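Local coordinates for ribosomal protein s2-related protein (Deinococcus radiodurans, PDB 2JH3) that binds a 4Fe-4S iron-sulfur cluster and has a chelatase-like fold, and may act as a sirohydrochlorin ferrochelatase, at residues 6-11 / 42-47; 16-21 / 213-218; 72-77 / 114-119; 123-128 / 245-250; 332-337 / 349-354. One frame throughout, in Å; residues are numbered along the deposited sequence.

Interaction 1 of 5, residues 6-11 / 42-47; sequences LVLIGH and DEVLEG
Two neighbouring parallel strands of the first CbiX-type sheet meet here, L6 to G10 running beside E43 to G47 with L6 opposite V44 and I9 opposite G47. Five backbone hydrogen bonds alternate from one strand to the other, from L6 N to E43 O (3.0 Å) at one end, through L8 N to L45 O (2.8 Å), to G10 N with G47 O at the other. CA-H...O contacts lie between them, for instance I9 CA to G47 O at 3.2 Å. The strands are the two ends of a beta-alpha-beta unit connected by helix 18-35; strand 43-48 is an edge strand of this sheet within the chain. L6, L8, V44 and E46 share the face covered by that helix: L6 CD2 meets V44 CG2 at 4.3 Å, and L8 CG lies at the same distance from V44 CG1. On the face of V7, I9 and L45, V7 CG2 packs on L45 CB. I9 has CG1 beside its own backbone N (chi1 -55°), and chi2 then brings CD1 over the backbone of G47, 3.9 Å from G47 CA, where a side chain on G47 would be tight. The carboxylate of E46 is taken up by Y48 OH and a salt bridge to R31.

Interaction 2 of 5, residues 16-21 / 213-218; sequences HGESAR and LTHLGK
S19 and E18, at the start of helix 18-35, meet the side chain of H215, and nearly all of the touching is van der Waals. The clearest piece is a CH-pi contact: S19 CA sits over one face of the H215 ring, 3.6 Å from its centroid and only 7° off the normal. S19 CB flanks the same ring at 3.7 Å from H215 NE2. E18 supplies the rest, its CB 3.6 Å from H215 CB, with the two side chains crossing at about a right angle. Bending at chi2 (80°) turns the E18 carboxylate toward G217, OE1 reaching G217 CA at 3.7 Å, just ahead of helix 218-234.

The side-chain hydrogen bonds within the contact run inside one segment or the other. S19 OG donates to H16 O from above the carbonyl plane. T214 OG1 lies only 2.5 Å from H215 ND1, a pair so short that its detail is doubtful. An alanine in place of H215 is likely to leave S19 CA and CB facing a gap where the ring lay.

The fit between the two CbiX-type units here probably rests mainly on shape; E18 OE1 and H215 NE2 stay 4.6 Å apart, so any charge effect would be indirect.

Interaction 3 of 5, residues 72-77 / 114-119; sequences VFLSEG and RPLGAH
The backbones of L74 and G117 come together to 3.8 Å between their CA atoms, and one bond ties them beside that point: G117 N donates to F73 O (2.9 Å) in the carbonyl plane. Glycine suits this spot, because a CB on G117 would run into L74 CA. P115 leans on S75, its CG 3.2 Å from S75 O, a buried carbonyl oxygen for which the model offers no hydrogen-bond partner.

The outer side is held by a salt bridge. R114 grips E76 side-on with two nitrogens, NH2 to OE1 at 3.1 Å and NE to OE2 at 3.0 Å, each oxygen using its syn lone pair. The two flat groups are 21° apart, nearly coplanar, and the NH2 bond is almost straight at 170°. E76 reaches out as an extended chain, with CG anti to the backbone N (chi1 176°), and on the way passes across the P115 ring; OE1 also rests on A118 CB at 3.4 Å. R114 bends at chi3 to bring its guanidinium edge round, and NH1 is held by T98 OG1.

On the inner side V72 and L74 each lie alongside L116: L116 CD2 is 3.8 Å from L74 CD2 and 4.0 Å from V72 CG1.

Both loops follow strands of the first sheet, 66-71 and 108-112, and lead into helices 78-88 and 122-133. F73 and P115 pack on the former helix, L74 and L116 on M122 of the latter, while L116 also reaches V256 of helix 253-262.

Interaction 4 of 5, residues 123-128 / 245-250; sequences ADAIAA and GPVGEH
A125 is the first residue of helix 122-133 to meet the loop 245-250 in this contact. Its CB lies 4.1 Å from V247 CG2, and V247 CG2 is also 3.8 Å from A125 O, so V247 touches both the side chain and the backbone of the helix. V247 places that methyl by having CG2 anti to its backbone N, CG1 taking the position between N and the carbonyl carbon (chi1 64°). I126, one residue on, directs its CB away from the loop; even so its CG1 comes to 4.3 Å from V247 CG2, while the I126 side chain also packs on L145 and L147 of strand 144-149.

Further along, the A128 methyl meets the H250 imidazole: A128 CB is 3.5 Å from H250 CE1, approaching the ring obliquely. H250 swings out to the helix with CG anti to its own N (chi1 -162°), and both ring nitrogens are used, NE2 with D132 OD2 further along the same helix and ND1 with A252 N, just ahead of helix 253-262. A leucine in place of H250 would probably leave D132 and the A252 amide without their shared imidazole.

The small alanine side chains probably allow this close approach, the H250 cap marks the entry to helix 253-262, and together they dock the first CbiX-type unit against the second in this two-unit, chelatase-like fold.

Interaction 5 of 5, residues 332-337 / 349-354; sequences DLTARD and RTLPRG
P352 wedges its ring against the backbone at and just beyond the end of helix 327-333: CG lies 3.2 Å from R336 O and 3.5 Å from L333 O, so one ring carbon meets two carbonyl oxygens of the chain as it leaves the helix. P352 CD borders R336 O as well, at 3.5 Å. The proline itself has no N-H to offer these oxygens, and they meet it through carbon.

Beside the proline, L351 turns back to T334. With CG anti to the backbone N (chi1 -165°), its CD1 reaches T334 CG2 and lies alongside it at 3.9 Å, the two side chains pointing the same way. T334 OG1 takes the other branch, bonding to L330 O and to R346. Closer to the start of the loop, D337 CB rests against T350 O at 3.5 Å and against T350 CB at 4.1 Å. The carboxylate of D337 points to other partners, OD1 to A339 N and OD2 in a salt bridge with R341, while T350 OG1 is bonded to R343 NE.

Within the DR2241 stabilising domain, the contact closes a loop of 11 residues between 332-337 and 349-354, on the way from helix 327-333 to strand 355-359. R349 of the second subunit bonds to L351 O, and the T350 side chain is about 9 Å from that of the cluster ligand C425, near the 4Fe-4S cluster but not part of its pocket.

How the interactions relate
Interactions 1 to 4 gather in the two CbiX-type units, while interaction 5, last along the chain, lies in the stabilising domain, its centre 31 to 32 Å from those of interactions 3 and 4. Interaction 1 sits in the first sheet; I9 O probably bonds to V72 N, passing directly into interaction 3, 15 Å away between centres. Interaction 3 is nested in the loop closed by interaction 2. Interactions 2 and 4 each bring together the two units, and their segments alternate along the chain; they meet where L213 O faces G248 N and R21 approaches E249. L74 of interaction 3 packs on both L213 and V247, so the three form one continuous interface. Interaction 5 touches this group at G17 and R336.

Interaction 1 of 5, residues 6-11 / 42-47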
# COMPACT_ATOMS: atom_id res chain seq x y z
N LEU A 6 21.08 27.78 3.38
CA LEU A 6 20.83 27.48 4.81
C LEU A 6 20.03 26.19 4.80
O LEU A 6 19.11 26.06 4.03
CB LEU A 6 20.01 28.61 5.39
CG LEU A 6 19.55 28.43 6.84
CD1 LEU A 6 20.76 28.25 7.80
CD2 LEU A 6 18.77 29.64 7.18
N VAL A 7 20.44 25.23 5.60
CA VAL A 7 19.73 23.98 5.76
C VAL A 7 19.27 23.86 7.20
O VAL A 7 20.08 23.93 8.11
CB VAL A 7 20.63 22.82 5.48
CG1 VAL A 7 19.97 21.50 5.85
CG2 VAL A 7 21.07 22.85 4.01
N LEU A 8 17.95 23.78 7.39
CA LEU A 8 17.35 23.47 8.71
C LEU A 8 17.03 21.98 8.89
O LEU A 8 16.39 21.34 8.01
CB LEU A 8 16.08 24.31 8.88
CG LEU A 8 16.21 25.82 8.72
CD1 LEU A 8 14.92 26.46 9.12
CD2 LEU A 8 17.36 26.39 9.49
N ILE A 9 17.46 21.42 10.03
CA ILE A 9 17.31 19.98 10.33
C ILE A 9 16.35 19.75 11.47
O ILE A 9 16.57 20.24 12.60
CB ILE A 9 18.61 19.29 10.78
CG1 ILE A 9 19.71 19.50 9.76
CG2 ILE A 9 18.37 17.81 11.04
CD1 ILE A 9 19.32 19.01 8.41
N GLY A 10 15.32 18.94 11.22
CA GLY A 10 14.35 18.57 12.24
C GLY A 10 14.42 17.09 12.53
O GLY A 10 15.09 16.31 11.83
N HIS A 11 13.67 16.68 13.51
CA HIS A 11 13.57 15.26 13.87
C HIS A 11 12.77 14.42 12.78
O HIS A 11 13.27 13.42 12.22
CB HIS A 11 12.89 15.17 15.25
CG HIS A 11 12.87 13.79 15.79
ND1 HIS A 11 13.83 13.33 16.67
CD2 HIS A 11 12.06 12.74 15.54
CE1 HIS A 11 13.61 12.05 16.92
NE2 HIS A 11 12.52 11.68 16.28
N ASP A 42 20.65 32.55 0.09
CA ASP A 42 19.94 32.52 -1.20
C ASP A 42 18.91 31.40 -1.38
O ASP A 42 18.17 31.41 -2.37
CB ASP A 42 20.97 32.44 -2.32
CG ASP A 42 21.95 33.61 -2.21
OD1 ASP A 42 21.53 34.68 -2.66
OD2 ASP A 42 23.02 33.44 -1.56
N GLU A 43 18.86 30.47 -0.42
CA GLU A 43 17.88 29.43 -0.34
C GLU A 43 17.83 28.89 1.10
O GLU A 43 18.80 29.05 1.87
CB GLU A 43 18.18 28.29 -1.33
CG GLU A 43 19.25 27.32 -0.87
CD GLU A 43 19.46 26.21 -1.83
OE1 GLU A 43 18.56 25.96 -2.66
OE2 GLU A 43 20.53 25.59 -1.78
N VAL A 44 16.69 28.28 1.44
CA VAL A 44 16.45 27.63 2.74
C VAL A 44 15.86 26.25 2.45
O VAL A 44 14.83 26.10 1.76
CB VAL A 44 15.54 28.46 3.65
CG1 VAL A 44 15.39 27.83 5.00
CG2 VAL A 44 16.06 29.90 3.79
N LEU A 45 16.58 25.25 2.90
CA LEU A 45 16.19 23.88 2.68
C LEU A 45 15.91 23.18 4.02
O LEU A 45 16.29 23.69 5.12
CB LEU A 45 17.29 23.16 1.89
CG LEU A 45 17.52 23.74 0.45
CD1 LEU A 45 18.55 22.90 -0.24
CD2 LEU A 45 16.29 23.80 -0.46
N GLU A 46 15.29 22.00 3.93
CA GLU A 46 14.93 21.20 5.09
C GLU A 46 15.54 19.84 5.02
O GLU A 46 15.69 19.24 3.93
CB GLU A 46 13.43 21.02 5.16
CG GLU A 46 12.72 22.30 5.34
CD GLU A 46 11.26 22.23 4.87
OE1 GLU A 46 10.64 21.17 5.10
OE2 GLU A 46 10.73 23.22 4.37
N GLY A 47 15.91 19.30 6.17
CA GLY A 47 16.21 17.90 6.27
C GLY A 47 15.73 17.30 7.59
O GLY A 47 15.53 18.02 8.59

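Interaction 2 of 5, residues 16-21 / 213-218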
# COMPACT_ATOMS: atom_id res chain seq x y z
N HIS A 16 3.74 10.82 12.40
CA HIS A 16 3.06 12.03 12.87
C HIS A 16 3.64 13.28 12.28
O HIS A 16 4.83 13.48 12.33
CB HIS A 16 3.27 12.09 14.38
CG HIS A 16 2.74 10.88 15.09
ND1 HIS A 16 1.41 10.50 14.98
CD2 HIS A 16 3.34 9.97 15.89
CE1 HIS A 16 1.23 9.42 15.72
NE2 HIS A 16 2.38 9.07 16.26
N GLY A 17 2.79 14.20 11.86
CA GLY A 17 3.26 15.44 11.23
C GLY A 17 3.75 16.64 12.08
O GLY A 17 4.25 17.61 11.51
N GLU A 18 3.64 16.61 13.41
CA GLU A 18 3.99 17.83 14.19
C GLU A 18 5.47 18.01 14.25
O GLU A 18 5.96 19.07 14.36
CB GLU A 18 3.51 17.80 15.64
CG GLU A 18 2.16 17.16 15.82
CD GLU A 18 2.28 15.66 15.83
OE1 GLU A 18 3.31 15.11 16.37
OE2 GLU A 18 1.37 15.05 15.24
N SER A 19 6.15 16.88 14.14
CA SER A 19 7.53 16.70 14.48
C SER A 19 8.44 17.29 13.42
O SER A 19 9.70 17.22 13.62
CB SER A 19 7.73 15.18 14.60
OG SER A 19 6.42 14.60 14.87
N ALA A 20 7.77 17.77 12.33
CA ALA A 20 8.31 18.44 11.15
C ALA A 20 7.71 19.82 10.93
O ALA A 20 8.34 20.67 10.29
CB ALA A 20 8.03 17.61 9.87
N ARG A 21 6.48 20.05 11.38
CA ARG A 21 5.84 21.38 11.23
C ARG A 21 6.63 22.56 11.83
O ARG A 21 6.65 23.61 11.24
CB ARG A 21 4.36 21.41 11.70
CG ARG A 21 3.41 21.89 10.62
NE ARG A 21 1.44 22.23 12.87
CZ ARG A 21 1.45 21.23 13.75
NH1 ARG A 21 0.57 20.25 13.66
NH2 ARG A 21 2.36 21.23 14.74
N LEU A 213 9.61 22.73 23.85
CA LEU A 213 9.42 21.65 22.88
C LEU A 213 9.27 22.25 21.49
O LEU A 213 8.70 23.34 21.32
CB LEU A 213 8.08 20.93 23.21
CG LEU A 213 7.98 19.77 24.19
CD1 LEU A 213 9.22 19.46 24.93
CD2 LEU A 213 6.79 19.99 25.10
N THR A 214 9.74 21.53 20.46
CA THR A 214 9.44 21.97 19.09
C THR A 214 7.98 21.82 18.82
O THR A 214 7.38 22.64 18.11
CB THR A 214 10.21 21.16 18.02
OG1 THR A 214 10.01 19.77 18.25
CG2 THR A 214 11.69 21.47 18.05
N HIS A 215 7.39 20.75 19.34
CA HIS A 215 5.98 20.43 19.09
C HIS A 215 5.43 19.65 20.25
O HIS A 215 6.15 19.23 21.15
CB HIS A 215 5.81 19.57 17.82
CG HIS A 215 6.60 18.31 17.88
ND1 HIS A 215 7.98 18.31 17.88
CD2 HIS A 215 6.21 17.04 18.05
CE1 HIS A 215 8.41 17.07 17.99
NE2 HIS A 215 7.36 16.28 18.11
N LEU A 216 4.12 19.43 20.18
CA LEU A 216 3.44 18.61 21.15
C LEU A 216 2.47 17.68 20.44
O LEU A 216 1.41 18.10 19.95
CB LEU A 216 2.71 19.52 22.16
CG LEU A 216 2.36 18.90 23.51
CD1 LEU A 216 3.59 18.44 24.23
CD2 LEU A 216 1.61 19.91 24.32
N GLY A 217 2.87 16.41 20.35
CA GLY A 217 2.01 15.39 19.79
C GLY A 217 0.80 15.16 20.67
O GLY A 217 0.72 15.68 21.77
N LYS A 218 -0.13 14.37 20.16
CA LYS A 218 -1.42 14.17 20.82
C LYS A 218 -1.26 13.27 22.04
O LYS A 218 -1.96 13.46 23.05
CB LYS A 218 -2.45 13.60 19.83
CG LYS A 218 -2.81 14.59 18.64
CD LYS A 218 -4.27 14.37 18.08
CE LYS A 218 -4.45 14.79 16.59
NZ LYS A 218 -5.58 14.01 15.92

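Interaction 3 of 5, residues 72-77 / 114-119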
# COMPACT_ATOMS: atom_id res chain seq x y z
N VAL A 72 17.22 22.26 14.31
CA VAL A 72 16.01 22.74 14.99
C VAL A 72 15.62 21.68 16.05
O VAL A 72 14.65 20.93 15.89
CB VAL A 72 14.87 23.05 13.96
CG1 VAL A 72 13.63 23.72 14.67
CG2 VAL A 72 15.35 24.01 12.94
N PHE A 73 16.47 21.58 17.08
CA PHE A 73 16.31 20.68 18.19
C PHE A 73 16.50 21.53 19.44
O PHE A 73 17.37 22.42 19.49
CB PHE A 73 17.35 19.55 18.23
CG PHE A 73 17.12 18.48 17.19
CD1 PHE A 73 16.74 17.20 17.57
CD2 PHE A 73 17.25 18.77 15.83
CE1 PHE A 73 16.51 16.22 16.61
CE2 PHE A 73 17.05 17.78 14.88
CZ PHE A 73 16.67 16.51 15.28
N LEU A 74 15.67 21.23 20.45
CA LEU A 74 15.70 21.98 21.69
C LEU A 74 16.43 21.19 22.73
O LEU A 74 16.02 21.10 23.88
CB LEU A 74 14.28 22.36 22.11
CG LEU A 74 13.64 23.32 21.12
CD1 LEU A 74 12.28 23.77 21.54
CD2 LEU A 74 14.46 24.56 20.99
N SER A 75 17.50 20.54 22.31
CA SER A 75 18.39 19.84 23.22
C SER A 75 19.77 19.92 22.59
O SER A 75 19.91 20.38 21.41
CB SER A 75 17.99 18.40 23.39
OG SER A 75 17.97 17.78 22.09
N GLU A 76 20.78 19.56 23.37
CA GLU A 76 22.14 19.54 22.89
C GLU A 76 22.72 18.37 23.60
O GLU A 76 22.87 18.38 24.80
CB GLU A 76 22.88 20.83 23.24
CG GLU A 76 24.33 20.88 22.87
CD GLU A 76 24.89 22.30 23.04
OE1 GLU A 76 24.52 22.98 24.07
OE2 GLU A 76 25.67 22.71 22.14
N GLY A 77 22.97 17.31 22.85
CA GLY A 77 23.16 16.02 23.46
C GLY A 77 23.51 15.04 22.37
O GLY A 77 23.98 15.42 21.30
N ARG A 114 25.61 24.73 16.52
CA ARG A 114 24.98 24.29 17.73
C ARG A 114 23.52 24.29 17.47
O ARG A 114 23.01 24.97 16.55
CB ARG A 114 25.38 25.23 18.88
CG ARG A 114 26.82 25.07 19.22
CD ARG A 114 27.22 25.97 20.42
NE ARG A 114 26.63 25.50 21.68
CZ ARG A 114 26.78 26.12 22.86
NH1 ARG A 114 27.49 27.25 22.95
NH2 ARG A 114 26.19 25.63 23.94
N PRO A 115 22.79 23.49 18.23
CA PRO A 115 21.36 23.45 18.10
C PRO A 115 20.60 24.66 18.60
O PRO A 115 21.08 25.39 19.51
CB PRO A 115 20.98 22.21 18.87
CG PRO A 115 22.16 21.81 19.62
CD PRO A 115 23.30 22.53 19.22
N LEU A 116 19.42 24.86 18.02
CA LEU A 116 18.50 25.97 18.37
C LEU A 116 18.42 26.10 19.87
O LEU A 116 18.57 27.19 20.41
CB LEU A 116 17.11 25.66 17.84
CG LEU A 116 16.02 26.64 18.19
CD1 LEU A 116 16.44 28.01 17.67
CD2 LEU A 116 14.73 26.26 17.59
N GLY A 117 18.26 24.96 20.53
CA GLY A 117 18.05 24.95 21.98
C GLY A 117 19.22 25.49 22.75
O GLY A 117 19.04 25.94 23.87
N ALA A 118 20.41 25.47 22.18
CA ALA A 118 21.63 26.03 22.85
C ALA A 118 21.81 27.56 22.77
O ALA A 118 22.61 28.15 23.50
CB ALA A 118 22.89 25.34 22.33
N HIS A 119 21.15 28.21 21.83
CA HIS A 119 21.37 29.63 21.63
C HIS A 119 20.68 30.51 22.71
O HIS A 119 19.49 30.30 23.07
CB HIS A 119 20.98 30.08 20.25
CG HIS A 119 21.49 31.45 19.90
ND1 HIS A 119 22.71 31.68 19.33
CD2 HIS A 119 20.91 32.67 20.05
CE1 HIS A 119 22.86 32.98 19.13
NE2 HIS A 119 21.78 33.60 19.57

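Interaction 4 of 5, residues 123-128 / 245-250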
# COMPACT_ATOMS: atom_id res chain seq x y z
N ALA A 123 15.89 32.27 25.32
CA ALA A 123 15.26 33.00 26.48
C ALA A 123 14.24 34.08 26.07
O ALA A 123 13.14 34.20 26.66
CB ALA A 123 16.34 33.59 27.34
N ASP A 124 14.60 34.86 25.03
CA ASP A 124 13.67 35.83 24.43
C ASP A 124 12.46 35.22 23.80
O ASP A 124 11.34 35.79 23.88
CB ASP A 124 14.38 36.58 23.29
CG ASP A 124 15.62 37.29 23.74
OD1 ASP A 124 15.50 38.18 24.61
OD2 ASP A 124 16.73 36.96 23.27
N ALA A 125 12.67 34.10 23.09
CA ALA A 125 11.56 33.38 22.47
C ALA A 125 10.61 32.79 23.56
O ALA A 125 9.42 32.83 23.41
CB ALA A 125 12.09 32.27 21.52
N ILE A 126 11.19 32.24 24.61
CA ILE A 126 10.43 31.73 25.76
C ILE A 126 9.60 32.85 26.43
O ILE A 126 8.39 32.73 26.53
CB ILE A 126 11.38 31.15 26.82
CG1 ILE A 126 12.01 29.84 26.33
CG2 ILE A 126 10.62 30.99 28.21
CD1 ILE A 126 13.24 29.37 27.16
N ALA A 127 10.26 33.95 26.83
CA ALA A 127 9.56 35.18 27.31
C ALA A 127 8.46 35.66 26.39
O ALA A 127 7.33 36.01 26.82
CB ALA A 127 10.54 36.28 27.66
N ALA A 128 8.71 35.63 25.10
CA ALA A 128 7.69 36.15 24.20
C ALA A 128 6.46 35.29 24.18
O ALA A 128 5.33 35.79 24.22
CB ALA A 128 8.23 36.30 22.84
N GLY A 245 1.44 27.11 24.15
CA GLY A 245 1.89 26.11 23.22
C GLY A 245 3.40 26.08 23.27
O GLY A 245 4.01 26.94 23.89
N PRO A 246 3.99 25.10 22.59
CA PRO A 246 5.41 24.83 22.51
C PRO A 246 6.11 25.98 21.92
O PRO A 246 5.61 26.58 20.98
CB PRO A 246 5.49 23.63 21.58
CG PRO A 246 4.27 23.00 21.68
CD PRO A 246 3.23 24.09 21.84
N VAL A 247 7.27 26.31 22.48
CA VAL A 247 7.97 27.51 22.10
C VAL A 247 8.42 27.41 20.64
O VAL A 247 8.48 28.43 19.93
CB VAL A 247 9.18 27.78 23.00
CG1 VAL A 247 10.27 26.71 22.89
CG2 VAL A 247 9.78 29.12 22.67
N GLY A 248 8.66 26.18 20.20
CA GLY A 248 9.13 25.89 18.85
C GLY A 248 8.18 26.42 17.80
O GLY A 248 8.57 26.57 16.67
N GLU A 249 6.93 26.70 18.17
CA GLU A 249 5.97 27.15 17.21
C GLU A 249 5.84 28.70 17.19
O GLU A 249 5.09 29.25 16.39
CB GLU A 249 4.61 26.48 17.47
CG GLU A 249 4.63 24.97 17.93
CD GLU A 249 4.83 23.92 16.82
OE1 GLU A 249 5.63 24.20 15.90
OE2 GLU A 249 4.21 22.82 16.88
N HIS A 250 6.62 29.39 18.00
CA HIS A 250 6.54 30.82 18.09
C HIS A 250 7.37 31.55 16.96
O HIS A 250 8.49 31.20 16.70
CB HIS A 250 7.01 31.26 19.48
CG HIS A 250 6.58 32.65 19.85
ND1 HIS A 250 7.38 33.76 19.68
CD2 HIS A 250 5.43 33.10 20.39
CE1 HIS A 250 6.73 34.84 20.06
NE2 HIS A 250 5.53 34.47 20.49

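Interaction 5 of 5, residues 332-337 / 349-354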
# COMPACT_ATOMS: atom_id res chain seq x y z
N ASP A 332 2.33 20.36 1.71
CA ASP A 332 1.26 20.05 2.67
C ASP A 332 0.19 19.12 2.05
O ASP A 332 -0.27 18.20 2.69
CB ASP A 332 0.50 21.33 3.06
CG ASP A 332 1.34 22.34 3.85
OD1 ASP A 332 2.48 22.06 4.21
OD2 ASP A 332 0.79 23.42 4.14
N LEU A 333 -0.23 19.36 0.82
CA LEU A 333 -1.28 18.56 0.25
C LEU A 333 -0.86 17.11 -0.09
O LEU A 333 -1.71 16.19 -0.18
CB LEU A 333 -1.88 19.21 -0.98
CG LEU A 333 -3.33 19.74 -0.95
CD1 LEU A 333 -3.77 20.36 0.40
CD2 LEU A 333 -3.53 20.72 -2.15
N THR A 334 0.42 16.88 -0.24
CA THR A 334 0.98 15.57 -0.59
C THR A 334 1.66 14.89 0.61
O THR A 334 2.28 13.81 0.48
CB THR A 334 1.97 15.73 -1.76
OG1 THR A 334 3.00 16.65 -1.43
CG2 THR A 334 1.25 16.21 -3.03
N ALA A 335 1.54 15.51 1.79
CA ALA A 335 2.16 15.00 2.99
C ALA A 335 1.46 13.74 3.55
O ALA A 335 2.09 12.94 4.27
CB ALA A 335 2.26 16.11 4.08
N ARG A 336 0.20 13.53 3.21
CA ARG A 336 -0.53 12.37 3.70
C ARG A 336 -1.18 11.66 2.53
O ARG A 336 -1.50 12.30 1.49
CB ARG A 336 -1.62 12.82 4.70
CG ARG A 336 -1.04 13.46 5.97
CD ARG A 336 -2.12 14.07 6.94
NE ARG A 336 -1.42 14.48 8.20
CZ ARG A 336 -1.07 13.67 9.23
NH1 ARG A 336 -1.30 12.34 9.24
NH2 ARG A 336 -0.41 14.17 10.26
N ASP A 337 -1.40 10.36 2.71
CA ASP A 337 -2.09 9.52 1.76
C ASP A 337 -3.60 9.68 1.90
O ASP A 337 -4.10 10.46 2.75
CB ASP A 337 -1.62 8.06 1.82
CG ASP A 337 -2.07 7.29 3.11
OD1 ASP A 337 -3.03 7.73 3.80
OD2 ASP A 337 -1.46 6.24 3.42
N ARG A 349 4.24 4.73 -3.60
CA ARG A 349 3.11 4.79 -4.54
C ARG A 349 1.78 5.06 -3.82
O ARG A 349 0.75 4.31 -3.95
CB ARG A 349 3.08 3.52 -5.36
CG ARG A 349 2.45 3.66 -6.80
CD ARG A 349 1.89 2.32 -7.33
NE ARG A 349 3.01 1.36 -7.44
CZ ARG A 349 2.95 0.18 -8.04
NH1 ARG A 349 1.82 -0.22 -8.56
NH2 ARG A 349 3.99 -0.62 -8.06
N THR A 350 1.74 6.18 -3.09
CA THR A 350 0.63 6.52 -2.20
C THR A 350 0.30 8.00 -2.27
O THR A 350 -0.39 8.49 -1.41
CB THR A 350 0.98 6.18 -0.78
OG1 THR A 350 2.13 6.93 -0.42
CG2 THR A 350 1.28 4.67 -0.63
N LEU A 351 0.68 8.69 -3.37
CA LEU A 351 0.44 10.11 -3.52
C LEU A 351 -1.06 10.22 -3.62
O LEU A 351 -1.67 9.45 -4.30
CB LEU A 351 1.09 10.65 -4.79
CG LEU A 351 1.26 12.14 -5.00
CD1 LEU A 351 2.20 12.60 -4.01
CD2 LEU A 351 1.75 12.39 -6.40
N PRO A 352 -1.66 11.15 -2.91
CA PRO A 352 -3.09 11.36 -3.02
C PRO A 352 -3.52 12.12 -4.30
O PRO A 352 -2.75 12.84 -4.92
CB PRO A 352 -3.41 12.13 -1.71
CG PRO A 352 -2.20 12.98 -1.53
CD PRO A 352 -1.03 12.08 -1.96
N ARG A 353 -4.75 11.82 -4.71
CA ARG A 353 -5.43 12.47 -5.78
C ARG A 353 -6.11 13.74 -5.27
O ARG A 353 -6.15 14.03 -4.09
CB ARG A 353 -6.43 11.54 -6.46
CG ARG A 353 -5.80 10.45 -7.25
CD ARG A 353 -6.83 9.39 -7.67
NE ARG A 353 -7.13 8.49 -6.57
CZ ARG A 353 -7.94 7.42 -6.60
NH1 ARG A 353 -8.60 7.11 -7.70
NH2 ARG A 353 -8.02 6.64 -5.51
N GLY A 354 -6.53 14.56 -6.22
CA GLY A 354 -7.46 15.65 -5.94
C GLY A 354 -6.95 17.09 -5.90
O GLY A 354 -7.72 18.02 -5.67